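PDB 2JEU: regulatory protein E2 from Bovine papillomavirus type 1, which probably regulates viral transcription and, with E1, helps start viral DNA replication by improving the specificity of E1 DNA binding, and is represented here by its N-terminal transactivation domain. Local coordinates for residues 131-136 with 150-155. Numbering follows the deposited sequence.
Sequences YTVYSN and AGADGT
Ser135 and Ala150 bring the two segments together, with CA atoms 4.8 Å apart, and strands 131-134 and 150-152 run roughly antiparallel, with 139° between their N-to-C directions. One backbone bond joins the segments, from Ala150 N to Ser135 O at 3.0 Å. The chain turns a corner at Ser135, and the strand before it swings away from its partner. Side chains then take over from backbone pairing. Val133 points toward 150-152 and is buried. Its chi1 of -143° turns CG1 well round from the backbone N and onto Gly151. There CG1 rests on the main-chain CA and N atoms, 3.6 Å from Gly151 CA. The other branch, CG2, faces Ala152 CB more loosely at 4.4 Å. Both segments belong to the hairpin of strands 128-141 and 144-152, in the antiparallel beta part of the E2 transactivation domain. Val133 also touches Val117 and Leu157, and Ala152 shares Leu157, which ties the contact to the strands flanking the hairpin. Ala150 sets its CB beside the carbonyl oxygen of Tyr134. Tyr134 points its own CB away from 150-152, and Thr132 CG2 lies 3.7 Å above one face of the Tyr134 ring, toward the rim. Beyond Ala152 the chain leaves the strand in an Asx turn, with Thr155 N giving a bond to Asp153 OD2 at 2.8 Å. Asp153 OD2 also accepts from Gly156 N, while OD1 meets Arg167 in a salt bridge and bonds to the hydroxyl of Tyr169.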
loop_
_atom_site.group_PDB
_atom_site.type_symbol
_atom_site.label_atom_id
_atom_site.label_comp_id
_atom_site.label_asym_id
_atom_site.label_seq_id
_atom_site.Cartn_x
_atom_site.Cartn_y
_atom_site.Cartn_z
ATOM N N TYR A 131 8.434 6.809 11.385
ATOM C CA TYR A 131 8.035 5.596 10.684
ATOM C C TYR A 131 6.573 5.347 10.958
ATOM O O TYR A 131 6.074 5.664 12.042
ATOM C CB TYR A 131 8.858 4.396 11.159
ATOM C CG TYR A 131 10.335 4.565 10.917
ATOM C CD1 TYR A 131 11.161 5.142 11.891
ATOM C CD2 TYR A 131 10.909 4.175 9.708
ATOM C CE1 TYR A 131 12.523 5.318 11.664
ATOM C CE2 TYR A 131 12.276 4.346 9.471
ATOM C CZ TYR A 131 13.072 4.920 10.449
ATOM O OH TYR A 131 14.414 5.093 10.215
ATOM N N THR A 132 5.881 4.777 9.981
ATOM C CA THR A 132 4.483 4.445 10.169
ATOM C C THR A 132 4.277 2.959 10.478
ATOM O O THR A 132 4.543 2.088 9.638
ATOM C CB THR A 132 3.663 4.894 8.962
ATOM O OG1 THR A 132 3.948 6.271 8.715
ATOM C CG2 THR A 132 2.175 4.739 9.233
ATOM N N VAL A 133 3.830 2.672 11.696
ATOM C CA VAL A 133 3.357 1.331 12.010
ATOM C C VAL A 133 1.873 1.262 11.695
ATOM O O VAL A 133 1.128 2.207 11.951
ATOM C CB VAL A 133 3.535 0.929 13.485
ATOM C CG1 VAL A 133 3.895 -0.533 13.568
ATOM C CG2 VAL A 133 4.598 1.751 14.167
ATOM N N TYR A 134 1.454 0.140 11.124
ATOM C CA TYR A 134 0.050 -0.122 10.896
ATOM C C TYR A 134 -0.298 -1.288 11.784
ATOM O O TYR A 134 0.349 -2.329 11.711
ATOM C CB TYR A 134 -0.198 -0.478 9.437
ATOM C CG TYR A 134 0.119 0.630 8.451
ATOM C CD1 TYR A 134 1.340 0.657 7.771
ATOM C CD2 TYR A 134 -0.810 1.636 8.182
ATOM C CE1 TYR A 134 1.633 1.660 6.854
ATOM C CE2 TYR A 134 -0.529 2.641 7.273
ATOM C CZ TYR A 134 0.695 2.646 6.611
ATOM O OH TYR A 134 0.974 3.647 5.706
ATOM N N SER A 135 -1.301 -1.112 12.635
ATOM C CA SER A 135 -1.634 -2.126 13.630
ATOM C C SER A 135 -2.196 -3.402 13.002
ATOM O O SER A 135 -1.941 -4.497 13.505
ATOM C CB SER A 135 -2.591 -1.571 14.688
ATOM O OG SER A 135 -3.886 -1.388 14.155
ATOM N N ASN A 136 -2.957 -3.260 11.918
ATOM C CA ASN A 136 -3.509 -4.417 11.205
ATOM C C ASN A 136 -2.937 -4.603 9.804
ATOM O O ASN A 136 -2.870 -3.652 9.028
ATOM C CB ASN A 136 -5.030 -4.326 11.120
ATOM C CG ASN A 136 -5.709 -4.660 12.425
ATOM O OD1 ASN A 136 -5.179 -4.394 13.509
ATOM N ND2 ASN A 136 -6.897 -5.245 12.334
ATOM N N ALA A 150 0.676 -5.895 13.690
ATOM C CA ALA A 150 2.003 -5.308 13.696
ATOM C C ALA A 150 2.146 -4.312 14.834
ATOM O O ALA A 150 1.161 -3.947 15.484
ATOM C CB ALA A 150 2.297 -4.647 12.362
ATOM N N GLY A 151 3.382 -3.881 15.061
ATOM C CA GLY A 151 3.731 -3.041 16.194
ATOM C C GLY A 151 5.223 -2.776 16.209
ATOM O O GLY A 151 5.931 -3.124 15.263
ATOM N N ALA A 152 5.702 -2.167 17.289
ATOM C CA ALA A 152 7.092 -1.755 17.368
ATOM C C ALA A 152 7.726 -2.126 18.691
ATOM O O ALA A 152 7.032 -2.332 19.685
ATOM C CB ALA A 152 7.208 -0.269 17.125
ATOM N N ASP A 153 9.052 -2.241 18.678
ATOM C CA ASP A 153 9.845 -2.493 19.875
ATOM C C ASP A 153 11.254 -1.973 19.628
ATOM O O ASP A 153 11.528 -1.410 18.563
ATOM C CB ASP A 153 9.852 -3.985 20.253
ATOM C CG ASP A 153 10.551 -4.868 19.217
ATOM O OD1 ASP A 153 10.263 -6.083 19.209
ATOM O OD2 ASP A 153 11.376 -4.368 18.417
ATOM N N GLY A 154 12.140 -2.181 20.601
ATOM C CA GLY A 154 13.514 -1.684 20.536
ATOM C C GLY A 154 14.362 -2.247 19.414
ATOM O O GLY A 154 15.382 -1.659 19.052
ATOM N N THR A 155 13.935 -3.381 18.866
ATOM C CA THR A 155 14.652 -4.053 17.790
ATOM C C THR A 155 14.215 -3.550 16.409
ATOM O O THR A 155 15.059 -3.292 15.545
ATOM C CB THR A 155 14.491 -5.584 17.910
ATOM O OG1 THR A 155 14.965 -5.994 19.200
ATOM C CG2 THR A 155 15.267 -6.329 16.803
#